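Aminoglycoside phosphotransferase (Mycobacterium smegmatis, PDB 6EF6) phosphorylates (S)-1-amino-2-propanol as the kinase of a bacterial microcompartment for aminoacetone utilization. Local coordinates at residues A287-R290 with E294-A297; Y263-A268 with E280-W285; E216-G219 with D223-G226; L85-A90 with H158-R163; L303-F308 with E343-S348. One frame throughout, in Å; residues are numbered along the deposited sequence.

Contact 1 (A287-R290 with E294-A297); sequences AGYR and ELPA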
# COMPACT_ATOMS: atom_id res chain seq x y z
N ALA A 287 -4.22 13.22 14.78
CA ALA A 287 -5.49 13.80 15.20
C ALA A 287 -6.67 13.10 14.54
O ALA A 287 -7.68 12.81 15.18
CB ALA A 287 -5.52 15.29 14.86
N GLY A 288 -6.52 12.76 13.26
CA GLY A 288 -7.59 12.03 12.56
C GLY A 288 -7.75 10.61 13.09
O GLY A 288 -8.86 10.15 13.37
N TYR A 289 -6.63 9.93 13.28
CA TYR A 289 -6.65 8.56 13.81
C TYR A 289 -7.34 8.50 15.15
O TYR A 289 -8.29 7.70 15.36
CB TYR A 289 -5.21 8.05 13.91
CG TYR A 289 -5.14 6.56 14.16
CD1 TYR A 289 -5.37 6.03 15.38
CD2 TYR A 289 -4.82 5.70 13.14
CE1 TYR A 289 -5.29 4.65 15.63
CE2 TYR A 289 -4.77 4.32 13.35
CZ TYR A 289 -5.02 3.84 14.59
OH TYR A 289 -4.97 2.46 14.88
N ARG A 290 -6.93 9.40 16.08
CA ARG A 290 -7.46 9.36 17.43
C ARG A 290 -8.93 9.71 17.49
O ARG A 290 -9.59 9.38 18.48
CB ARG A 290 -6.64 10.30 18.33
CG ARG A 290 -5.26 9.78 18.67
CD ARG A 290 -4.47 10.74 19.58
NE ARG A 290 -3.22 10.11 20.02
CZ ARG A 290 -2.09 10.73 20.31
NH1 ARG A 290 -1.97 12.04 20.15
NH2 ARG A 290 -1.05 10.03 20.74
N GLU A 294 -7.98 4.77 19.66
CA GLU A 294 -6.86 5.21 20.48
C GLU A 294 -5.52 5.03 19.79
O GLU A 294 -5.27 4.05 19.07
CB GLU A 294 -6.83 4.40 21.78
CG GLU A 294 -6.65 2.89 21.58
CD GLU A 294 -6.09 2.22 22.81
OE1 GLU A 294 -6.49 2.65 23.91
OE2 GLU A 294 -5.22 1.33 22.63
N LEU A 295 -4.60 5.97 20.03
CA LEU A 295 -3.22 5.90 19.59
C LEU A 295 -2.37 6.22 20.82
O LEU A 295 -2.06 7.39 21.09
CB LEU A 295 -2.97 6.81 18.37
CG LEU A 295 -1.74 6.49 17.51
CD1 LEU A 295 -1.76 7.24 16.19
CD2 LEU A 295 -0.49 6.87 18.20
N PRO A 296 -2.00 5.21 21.60
CA PRO A 296 -1.21 5.43 22.80
C PRO A 296 0.18 6.00 22.56
O PRO A 296 0.75 5.90 21.46
CB PRO A 296 -1.11 4.02 23.39
CG PRO A 296 -2.11 3.16 22.72
CD PRO A 296 -2.33 3.81 21.37
N ALA A 297 0.74 6.56 23.63
CA ALA A 297 2.06 7.18 23.57
C ALA A 297 3.10 6.23 23.04
O ALA A 297 3.97 6.63 22.25
CB ALA A 297 2.46 7.74 24.93
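The reversal that carries the chain from helix 278-290 to helix 297-300, in the helical lobe of this kinase-like fold, brings Leu295 back against Tyr289 and Arg290. Tyr289 suits the inner side because it offers a broad ring to the core and a hydroxyl to the neighbouring polar groups. Its CG stands anti to the backbone N (chi1 -168°), which turns the ring toward the returning chain. Leu295 CD1 lies 4.3 Å from the Tyr289 ring centroid, an off-centre CH-pi contact, and the two side chains cross at about a right angle. At the ring edge, CE1 of Tyr289 comes within 3.5 Å of Glu294 O. The phenol OH looks elsewhere, to Arg293 and to His158 of helix 147-163. Leu295 is buried as well, touching Trp285 and Val286. Arg290 takes the outer side, where a long chain can bridge the turn while its charge stays near solvent. Its CG packs 3.8 Å from Leu295 CB. NH2 has a second partner in Glu300, forming a salt bridge. The guanidinium grips one acceptor side-on, with NE 3.1 Å and NH2 2.8 Å from Leu295 O, which lies almost in the guanidinium plane.

Contact 2 (Y263-A268 with E280-W285); sequences YDFGTA and EWQESW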
# COMPACT_ATOMS: atom_id res chain seq x y z
N TYR A 263 2.75 0.54 10.94
CA TYR A 263 3.42 0.61 9.65
C TYR A 263 2.55 1.31 8.62
O TYR A 263 3.07 1.95 7.72
CB TYR A 263 3.79 -0.82 9.22
CG TYR A 263 4.34 -0.92 7.80
CD1 TYR A 263 5.51 -0.27 7.40
CD2 TYR A 263 3.67 -1.64 6.85
CE1 TYR A 263 5.97 -0.33 6.12
CE2 TYR A 263 4.14 -1.73 5.52
CZ TYR A 263 5.28 -1.06 5.19
OH TYR A 263 5.75 -1.14 3.90
N ASP A 264 1.21 1.24 8.75
CA ASP A 264 0.37 1.99 7.82
C ASP A 264 0.68 3.49 7.82
O ASP A 264 0.56 4.16 6.76
CB ASP A 264 -1.11 1.76 8.13
CG ASP A 264 -1.65 0.46 7.62
OD1 ASP A 264 -1.19 -0.08 6.59
OD2 ASP A 264 -2.64 -0.02 8.25
N PHE A 265 1.14 4.05 8.96
CA PHE A 265 1.55 5.46 8.93
C PHE A 265 2.79 5.68 8.07
O PHE A 265 2.91 6.66 7.31
CB PHE A 265 1.80 6.07 10.33
CG PHE A 265 2.32 7.47 10.21
CD1 PHE A 265 1.50 8.47 9.71
CD2 PHE A 265 3.63 7.76 10.59
CE1 PHE A 265 1.98 9.74 9.50
CE2 PHE A 265 4.12 9.06 10.42
CZ PHE A 265 3.29 10.06 9.90
N GLY A 266 3.78 4.79 8.16
CA GLY A 266 4.91 4.90 7.24
C GLY A 266 4.46 4.90 5.80
O GLY A 266 4.97 5.67 4.98
N THR A 267 3.46 4.09 5.46
CA THR A 267 3.02 4.07 4.08
C THR A 267 2.35 5.39 3.68
O THR A 267 2.39 5.75 2.51
CB THR A 267 2.12 2.86 3.75
OG1 THR A 267 0.79 3.03 4.27
CG2 THR A 267 2.73 1.55 4.21
N ALA A 268 1.71 6.10 4.62
CA ALA A 268 1.08 7.39 4.35
C ALA A 268 2.06 8.40 3.77
O ALA A 268 1.65 9.30 3.04
CB ALA A 268 0.50 7.92 5.65
N GLU A 280 4.36 18.06 10.88
CA GLU A 280 3.00 18.57 10.75
C GLU A 280 2.06 17.51 10.20
O GLU A 280 0.94 17.33 10.69
CB GLU A 280 3.01 19.77 9.80
CG GLU A 280 1.59 20.35 9.41
CD GLU A 280 1.55 21.10 8.04
OE1 GLU A 280 2.42 21.97 7.82
OE2 GLU A 280 0.66 20.80 7.18
N TRP A 281 2.51 16.78 9.18
CA TRP A 281 1.71 15.72 8.60
C TRP A 281 1.40 14.66 9.63
O TRP A 281 0.27 14.14 9.72
CB TRP A 281 2.47 15.10 7.44
CG TRP A 281 2.69 16.05 6.27
CD1 TRP A 281 2.01 17.20 5.99
CD2 TRP A 281 3.61 15.87 5.20
NE1 TRP A 281 2.46 17.74 4.81
CE2 TRP A 281 3.43 16.92 4.30
CE3 TRP A 281 4.54 14.87 4.91
CZ2 TRP A 281 4.21 17.07 3.14
CZ3 TRP A 281 5.31 15.02 3.75
CH2 TRP A 281 5.10 16.09 2.88
N GLN A 282 2.41 14.29 10.43
CA GLN A 282 2.18 13.32 11.50
C GLN A 282 1.12 13.83 12.47
O GLN A 282 0.22 13.06 12.86
CB GLN A 282 3.50 13.05 12.23
CG GLN A 282 3.35 11.94 13.26
CD GLN A 282 4.61 11.60 14.02
OE1 GLN A 282 4.65 11.65 15.26
NE2 GLN A 282 5.60 11.23 13.30
N GLU A 283 1.23 15.06 12.93
CA GLU A 283 0.25 15.57 13.90
C GLU A 283 -1.15 15.56 13.30
O GLU A 283 -2.10 15.21 14.00
CB GLU A 283 0.62 16.96 14.40
CG GLU A 283 1.89 16.94 15.25
CD GLU A 283 2.16 18.22 16.08
OE1 GLU A 283 1.22 18.97 16.39
OE2 GLU A 283 3.34 18.45 16.43
N SER A 284 -1.30 15.88 12.02
CA SER A 284 -2.62 15.87 11.41
C SER A 284 -3.15 14.45 11.33
O SER A 284 -4.31 14.18 11.66
CB SER A 284 -2.54 16.50 10.02
OG SER A 284 -2.14 17.85 10.08
N TRP A 285 -2.31 13.51 10.87
CA TRP A 285 -2.72 12.11 10.77
C TRP A 285 -3.12 11.55 12.12
O TRP A 285 -4.13 10.89 12.23
CB TRP A 285 -1.54 11.32 10.18
CG TRP A 285 -1.78 9.90 9.74
CD1 TRP A 285 -2.03 9.47 8.45
CD2 TRP A 285 -1.78 8.74 10.58
NE1 TRP A 285 -2.14 8.09 8.43
CE2 TRP A 285 -2.00 7.62 9.71
CE3 TRP A 285 -1.56 8.51 11.94
CZ2 TRP A 285 -1.99 6.31 10.18
CZ3 TRP A 285 -1.57 7.19 12.41
CH2 TRP A 285 -1.78 6.12 11.53
O HOH W 1 -2.24 5.87 6.65
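Phe265 presents its edge to the face of Trp285 in a T-shaped pair. The Phe265 ring centroid is 4.8 Å from that of the Trp285 five-membered ring, and the planes meet at 63°. CD1 of Phe265 does the touching, standing over the indole only 3.4 Å from Trp285 CD2. Nearer the backbone, Phe265 CB lies over the six-membered ring, 3.9 Å from its centroid, as a CH-pi contact. One indole face therefore receives both the start and the rim of the same side chain. Phe265, its ring trans to the main-chain N (chi1 175°), and Trp285 slide past each other in opposite directions. Beyond the indole, Phe265 CZ reaches Gln282 CB at 3.8 Å, with the Gln282 amide almost perpendicular to the ring. Segments 263-268 and 280-285, the second part of helix 278-290, run at 129° in the helical lobe. There Asp264 accepts hydrogen bonds from Ala230 N and His158 NE2, recalling the helix F aspartate that steadies the catalytic loop in protein kinases; the adjacent Asp231 is a sodium ligand here. Ala268, whose methyl is small enough to admit the indole edge, sets CB 3.8 Å from Trp285 NE1. That buried indole N-H is satisfied by a water lying in the ring plane, with its oxygen 2.8 Å from NE1; the water in turn donates to Asp264 O over 3.3 Å.

Contact 3 (E216-G219 with D223-G226); sequences EEYG and DRYG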
# COMPACT_ATOMS: atom_id res chain seq x y z
N GLU A 216 11.74 -5.32 18.18
CA GLU A 216 11.74 -6.47 19.07
C GLU A 216 11.16 -6.10 20.42
O GLU A 216 10.44 -6.90 21.03
CB GLU A 216 13.16 -7.01 19.23
CG GLU A 216 13.62 -7.79 18.01
CD GLU A 216 15.04 -8.33 18.16
OE1 GLU A 216 15.80 -7.84 19.04
OE2 GLU A 216 15.40 -9.24 17.38
N GLU A 217 11.48 -4.91 20.93
CA GLU A 217 10.95 -4.47 22.21
C GLU A 217 9.45 -4.17 22.12
O GLU A 217 8.68 -4.52 23.04
CB GLU A 217 11.74 -3.24 22.65
CG GLU A 217 11.31 -2.50 23.94
CD GLU A 217 12.16 -1.23 24.16
OE1 GLU A 217 12.21 -0.36 23.25
OE2 GLU A 217 12.80 -1.11 25.22
N TYR A 218 9.03 -3.51 21.05
CA TYR A 218 7.62 -3.19 20.80
C TYR A 218 6.78 -4.46 20.70
O TYR A 218 5.67 -4.52 21.22
CB TYR A 218 7.56 -2.37 19.52
CG TYR A 218 6.24 -1.77 19.12
CD1 TYR A 218 5.60 -0.86 19.92
CD2 TYR A 218 5.68 -2.09 17.89
CE1 TYR A 218 4.45 -0.24 19.49
CE2 TYR A 218 4.50 -1.47 17.47
CZ TYR A 218 3.93 -0.56 18.28
OH TYR A 218 2.76 0.02 17.77
N GLY A 219 7.35 -5.50 20.10
CA GLY A 219 6.73 -6.76 19.96
C GLY A 219 5.68 -6.82 18.88
O GLY A 219 5.48 -5.87 18.12
N ASP A 223 -2.46 -6.07 20.11
CA ASP A 223 -2.72 -4.64 20.06
C ASP A 223 -1.86 -3.89 19.05
O ASP A 223 -2.19 -2.76 18.69
CB ASP A 223 -2.54 -4.04 21.46
CG ASP A 223 -1.14 -4.29 22.07
OD1 ASP A 223 -0.57 -5.40 21.93
OD2 ASP A 223 -0.60 -3.38 22.74
N ARG A 224 -0.80 -4.51 18.55
CA ARG A 224 0.21 -3.85 17.76
C ARG A 224 0.39 -4.44 16.36
O ARG A 224 1.05 -3.80 15.54
CB ARG A 224 1.54 -3.82 18.55
CG ARG A 224 1.47 -2.83 19.69
CD ARG A 224 2.62 -2.93 20.63
NE ARG A 224 2.53 -1.92 21.68
CZ ARG A 224 3.35 -1.78 22.71
NH1 ARG A 224 4.39 -2.57 22.91
NH2 ARG A 224 3.11 -0.84 23.62
N TYR A 225 -0.10 -5.65 16.10
CA TYR A 225 0.20 -6.36 14.87
C TYR A 225 -1.03 -7.15 14.44
O TYR A 225 -1.70 -7.75 15.30
CB TYR A 225 1.36 -7.30 15.16
CG TYR A 225 1.98 -8.06 14.00
CD1 TYR A 225 1.45 -9.27 13.55
CD2 TYR A 225 3.12 -7.58 13.39
CE1 TYR A 225 2.06 -9.96 12.48
CE2 TYR A 225 3.72 -8.26 12.33
CZ TYR A 225 3.18 -9.45 11.93
OH TYR A 225 3.76 -10.14 10.86
N GLY A 226 -1.36 -7.12 13.15
CA GLY A 226 -2.52 -7.81 12.63
C GLY A 226 -2.70 -7.51 11.16
O GLY A 226 -1.76 -7.12 10.47
O HOH W 2 1.76 -1.11 15.36
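Arg224 runs across one face of the Tyr218 ring. The path starts at CB, 3.9 Å from Tyr218 CE2. CG follows, 3.6 Å from Tyr218 CZ, and then CD sits over the ring, 3.6 Å from its centroid, in a CH-pi contact. The chain is extended from CG to NE, which carries it across the ring rather than away from it. NE passes 3.4 Å from CE1 of Tyr218, and the guanidinium is nearly parallel to the ring, 8° apart, and overlaps its CD1-CE1 rim. At the tip, NH1 donates to Tyr218 O at 2.9 Å, in the carbonyl plane and on a lone pair. Arginine suits this place because its methylenes cover the ring while its end finds a carbonyl at the close of the helix. Asp223 OD2 is a long ionic neighbour of NE, well out of the guanidinium plane. The Tyr218 hydroxyl bonds to Asp299 and accepts from a water that also donates to Arg224 O. Gly219, with positive phi, takes the chain out of helix 198-218, its carbonyl meeting Trp260 NE1. The returning segment pairs by backbone with Tyr261 and Gly259 and so leads into strand 227-228, with Phe262 and Met302 beside the Tyr218 ring.

Contact 4 (L85-A90 with H158-R163); sequences LDWLAA and HEHSQR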
# COMPACT_ATOMS: atom_id res chain seq x y z
N LEU A 85 -10.21 -10.12 -1.28
CA LEU A 85 -11.60 -9.85 -1.63
C LEU A 85 -12.55 -10.18 -0.47
O LEU A 85 -13.55 -9.50 -0.30
CB LEU A 85 -12.00 -10.58 -2.93
CG LEU A 85 -11.10 -10.25 -4.16
CD1 LEU A 85 -11.66 -10.92 -5.39
CD2 LEU A 85 -10.88 -8.77 -4.39
N ASP A 86 -12.23 -11.19 0.34
CA ASP A 86 -13.04 -11.46 1.53
C ASP A 86 -12.96 -10.32 2.54
O ASP A 86 -13.96 -9.96 3.17
CB ASP A 86 -12.55 -12.75 2.20
CG ASP A 86 -12.97 -14.02 1.43
OD1 ASP A 86 -13.91 -13.94 0.61
OD2 ASP A 86 -12.32 -15.06 1.66
N TRP A 87 -11.78 -9.68 2.70
CA TRP A 87 -11.74 -8.51 3.56
C TRP A 87 -12.56 -7.37 2.98
O TRP A 87 -13.29 -6.68 3.71
CB TRP A 87 -10.30 -8.07 3.83
CG TRP A 87 -10.15 -7.10 4.96
CD1 TRP A 87 -11.04 -6.87 5.96
CD2 TRP A 87 -9.06 -6.19 5.21
NE1 TRP A 87 -10.58 -5.90 6.81
CE2 TRP A 87 -9.37 -5.44 6.37
CE3 TRP A 87 -7.87 -5.93 4.56
CZ2 TRP A 87 -8.51 -4.51 6.92
CZ3 TRP A 87 -7.02 -4.98 5.08
CH2 TRP A 87 -7.35 -4.25 6.24
N LEU A 88 -12.44 -7.14 1.66
CA LEU A 88 -13.25 -6.08 1.06
C LEU A 88 -14.72 -6.31 1.31
O LEU A 88 -15.46 -5.37 1.63
CB LEU A 88 -13.00 -5.95 -0.45
CG LEU A 88 -11.61 -5.64 -0.93
CD1 LEU A 88 -11.58 -5.50 -2.46
CD2 LEU A 88 -11.06 -4.39 -0.26
N ALA A 89 -15.17 -7.56 1.18
CA ALA A 89 -16.59 -7.85 1.37
C ALA A 89 -17.03 -7.55 2.80
O ALA A 89 -18.14 -7.04 3.02
CB ALA A 89 -16.86 -9.30 1.01
N ALA A 90 -16.18 -7.85 3.78
CA ALA A 90 -16.49 -7.56 5.18
C ALA A 90 -16.46 -6.06 5.45
O ALA A 90 -17.33 -5.54 6.15
CB ALA A 90 -15.51 -8.29 6.08
N HIS A 158 -8.13 -0.30 10.97
CA HIS A 158 -7.58 -1.03 12.08
C HIS A 158 -8.68 -1.55 12.99
O HIS A 158 -8.61 -2.69 13.49
CB HIS A 158 -6.64 -0.14 12.86
CG HIS A 158 -5.41 0.20 12.11
ND1 HIS A 158 -4.46 1.05 12.63
CD2 HIS A 158 -4.92 -0.23 10.93
CE1 HIS A 158 -3.46 1.17 11.79
NE2 HIS A 158 -3.71 0.41 10.74
N GLU A 159 -9.69 -0.74 13.28
CA GLU A 159 -10.78 -1.18 14.14
C GLU A 159 -11.47 -2.38 13.53
O GLU A 159 -11.80 -3.35 14.24
CB GLU A 159 -11.75 -0.02 14.30
CG GLU A 159 -12.95 -0.32 15.22
CD GLU A 159 -14.07 0.69 15.07
OE1 GLU A 159 -14.14 1.65 15.87
OE2 GLU A 159 -14.87 0.54 14.12
N HIS A 160 -11.77 -2.35 12.22
CA HIS A 160 -12.39 -3.50 11.58
C HIS A 160 -11.50 -4.73 11.68
O HIS A 160 -11.95 -5.83 12.05
CB HIS A 160 -12.76 -3.24 10.13
CG HIS A 160 -13.44 -4.41 9.53
ND1 HIS A 160 -12.77 -5.41 8.85
CD2 HIS A 160 -14.72 -4.83 9.65
CE1 HIS A 160 -13.62 -6.36 8.51
NE2 HIS A 160 -14.82 -6.05 9.01
N SER A 161 -10.23 -4.58 11.34
CA SER A 161 -9.30 -5.70 11.36
C SER A 161 -9.23 -6.34 12.75
O SER A 161 -9.16 -7.58 12.88
CB SER A 161 -7.91 -5.21 10.90
OG SER A 161 -6.88 -6.14 11.23
N GLN A 162 -9.22 -5.52 13.80
CA GLN A 162 -9.13 -6.03 15.17
C GLN A 162 -10.36 -6.82 15.59
O GLN A 162 -10.25 -7.68 16.48
CB GLN A 162 -8.97 -4.87 16.13
CG GLN A 162 -7.59 -4.27 16.04
CD GLN A 162 -7.06 -3.79 17.36
OE1 GLN A 162 -7.36 -2.68 17.80
NE2 GLN A 162 -6.26 -4.63 18.00
N ARG A 163 -11.52 -6.55 15.02
CA ARG A 163 -12.70 -7.27 15.47
C ARG A 163 -13.16 -8.34 14.50
O ARG A 163 -13.98 -9.19 14.88
CB ARG A 163 -13.82 -6.27 15.75
CG ARG A 163 -14.44 -5.63 14.56
CD ARG A 163 -15.53 -4.63 14.97
NE ARG A 163 -15.61 -3.49 14.05
CZ ARG A 163 -16.38 -3.43 12.96
NH1 ARG A 163 -16.33 -2.34 12.20
NH2 ARG A 163 -17.19 -4.43 12.63
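Helices 78-94 and 147-163 cross steeply where Trp87 meets His160 and Ser161: the short segments run at 108°, with axes 11.5 Å apart at closest approach. Such a gap needs large side chains to fill it, and Trp87 and His160 do so, the indole swung out opposite its main-chain N (chi1 -166°). By its place after the third strand, helix 78-94 probably corresponds to helix C of the kinase N-lobe, and helix 147-163 belongs to the helical lobe, so the contact spans the two. Trp87 NE1 donates to His160 ND1 at 3.0 Å, with an N-H...N angle of 152°. The acceptor lies close to the indole plane, whereas the indole nitrogen is somewhat tilted from the imidazole plane. The rings thus meet rim to rim, neither covering the other. Ala90 CB packs 3.6 Å from His160 CE1, its methyl being small enough to let the imidazole rim come close, and Trp87 CZ2 is 4.1 Å from Ser161 CB. The Ser161 hydroxyl turns to Leu227 O. Around the indole, Trp164 stacks and Phe253 meets it edge to face. Because ND1 accepts the tryptophan proton, it must present a lone pair, consistent with a neutral imidazole protonated at NE2. Arg163, held by Asp94 O and, at long range, Glu159, turns one guanidinium face to His160, its NH2 3.9 Å from His160 CD2, and may also disfavour a charged histidine.

Contact 5 (L303-F308 with E343-S348); sequences LPSFVF and ERYLSS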
# COMPACT_ATOMS: atom_id res chain seq x y z
N LEU A 303 6.13 5.87 15.58
CA LEU A 303 5.84 6.38 14.24
C LEU A 303 7.10 6.68 13.43
O LEU A 303 7.17 6.26 12.27
CB LEU A 303 4.84 7.55 14.26
CG LEU A 303 3.49 7.17 14.83
CD1 LEU A 303 2.58 8.39 14.89
CD2 LEU A 303 2.81 6.09 14.07
N PRO A 304 8.12 7.30 14.00
CA PRO A 304 9.35 7.52 13.22
C PRO A 304 9.99 6.21 12.78
O PRO A 304 10.49 6.10 11.63
CB PRO A 304 10.22 8.36 14.15
CG PRO A 304 9.24 9.04 15.08
CD PRO A 304 8.14 8.01 15.28
N SER A 305 9.98 5.18 13.65
CA SER A 305 10.48 3.88 13.26
C SER A 305 9.74 3.34 12.05
O SER A 305 10.36 2.76 11.14
CB SER A 305 10.33 2.90 14.41
OG SER A 305 11.27 3.11 15.46
N PHE A 306 8.42 3.47 12.00
CA PHE A 306 7.66 2.97 10.88
C PHE A 306 7.89 3.75 9.60
O PHE A 306 7.82 3.19 8.51
CB PHE A 306 6.16 2.83 11.22
CG PHE A 306 5.91 1.68 12.19
CD1 PHE A 306 6.35 0.40 11.86
CD2 PHE A 306 5.39 1.88 13.45
CE1 PHE A 306 6.20 -0.67 12.72
CE2 PHE A 306 5.22 0.76 14.36
CZ PHE A 306 5.68 -0.49 13.99
N VAL A 307 8.08 5.06 9.72
CA VAL A 307 8.50 5.85 8.56
C VAL A 307 9.82 5.32 8.02
O VAL A 307 9.99 5.18 6.80
CB VAL A 307 8.54 7.37 8.89
CG1 VAL A 307 9.11 8.15 7.73
CG2 VAL A 307 7.18 7.88 9.29
N PHE A 308 10.78 5.09 8.90
CA PHE A 308 12.09 4.60 8.48
C PHE A 308 12.04 3.20 7.88
O PHE A 308 12.69 2.92 6.87
CB PHE A 308 13.10 4.73 9.61
CG PHE A 308 14.50 4.50 9.13
CD1 PHE A 308 15.10 5.40 8.25
CD2 PHE A 308 15.24 3.38 9.48
CE1 PHE A 308 16.37 5.15 7.77
CE2 PHE A 308 16.53 3.18 8.99
CZ PHE A 308 17.07 4.07 8.14
N GLU A 343 20.43 9.56 10.02
CA GLU A 343 21.21 10.30 10.99
C GLU A 343 20.32 10.90 12.07
O GLU A 343 20.68 10.91 13.25
CB GLU A 343 22.05 11.37 10.30
CG GLU A 343 22.97 12.11 11.25
CD GLU A 343 23.00 13.59 10.94
OE1 GLU A 343 21.97 14.27 11.15
OE2 GLU A 343 24.04 14.07 10.45
N ARG A 344 19.16 11.43 11.67
CA ARG A 344 18.22 11.98 12.63
C ARG A 344 17.68 10.88 13.55
O ARG A 344 17.56 11.08 14.77
CB ARG A 344 17.09 12.68 11.87
CG ARG A 344 17.62 13.98 11.24
CD ARG A 344 16.69 14.61 10.22
NE ARG A 344 17.43 15.50 9.32
CZ ARG A 344 17.08 15.78 8.06
NH1 ARG A 344 17.82 16.60 7.32
NH2 ARG A 344 15.99 15.24 7.54
N TYR A 345 17.39 9.70 12.99
CA TYR A 345 16.90 8.56 13.77
C TYR A 345 17.93 8.14 14.80
O TYR A 345 17.62 7.99 15.99
CB TYR A 345 16.58 7.44 12.79
CG TYR A 345 15.84 6.27 13.38
CD1 TYR A 345 14.51 6.33 13.67
CD2 TYR A 345 16.50 5.05 13.58
CE1 TYR A 345 13.84 5.23 14.15
CE2 TYR A 345 15.87 3.97 14.08
CZ TYR A 345 14.53 4.00 14.42
OH TYR A 345 13.90 2.90 14.90
N LEU A 346 19.20 8.05 14.39
CA LEU A 346 20.25 7.62 15.30
C LEU A 346 20.51 8.63 16.39
O LEU A 346 20.68 8.26 17.57
CB LEU A 346 21.52 7.38 14.51
CG LEU A 346 21.52 6.12 13.65
CD1 LEU A 346 22.72 6.13 12.71
CD2 LEU A 346 21.59 4.87 14.50
N SER A 347 20.51 9.93 16.04
CA SER A 347 20.82 10.96 17.03
C SER A 347 19.72 11.16 18.06
O SER A 347 19.99 11.73 19.12
CB SER A 347 21.18 12.29 16.35
OG SER A 347 20.03 12.83 15.68
N SER A 348 18.52 10.67 17.79
CA SER A 348 17.40 10.76 18.73
C SER A 348 17.06 9.42 19.36
O SER A 348 16.02 9.29 19.98
CB SER A 348 16.19 11.33 17.99
OG SER A 348 15.74 10.38 17.03
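Tyr345 and Ser305 form the polar part of the meeting between helices 303-320 and 325-347, consecutive helices of the C-terminal helical region. The phenol OH donates to Ser305 OG at 2.7 Å, a short bond between two buried hydroxyls. OG lies at the edge of the tyrosine ring, near its plane. A Tyr345 chi1 of -170° points CG away from its own amide nitrogen and sends the ring across the gap, while Ser305 keeps its short arm on its own helix. Serine suits the receiving end, since it brings an acceptor without bulk where the tyrosine rim also lies along the backbone. The van der Waals contacts are with backbone atoms. CE1 of Tyr345 comes 3.7 Å from Ser305 CA and 4.2 Å from Pro304 C. Pro304 fits the first turn of its helix, where a residue without an N-H costs no helical hydrogen bond. The aromatic contact is with Phe308, one turn further on, whose ring is nearly parallel to that of Tyr345, at 18°, but slid aside, with centroids 5.4 Å apart, so the two barely overlap. Lys214 of helix 198-218 and Leu353 of the C-terminal tail pack on Tyr345 as well, and Leu211 packs on Ser305. With the direction of the bond fixed, the Tyr345 proton is spent on Ser305 OG, so a polar group that would be costly to bury is paired inside a buried junction.

In the fold
Contacts 2, 4 and 5 are buried joints between helices, whereas contacts 1 and 3 are partly buried turns in which a chain reverses beside the helix it has just left. The turns share one chemistry, an arginine bonding to a backbone carbonyl with a leucine beside it or a tyrosine ring under it; the buried joints rely on rings, with single neutral hydrogen bonds in contacts 4 and 5 and a water in contact 2. Contacts 1 and 2 both use helix 278-290 and touch through Leu295 and Trp285. His158 of contact 4 joins Tyr289 of contact 1 to Asp264 of contact 2. Phe265 packs on Val307, and Tyr218 on Phe306, tying contacts 2 and 3 to contact 5.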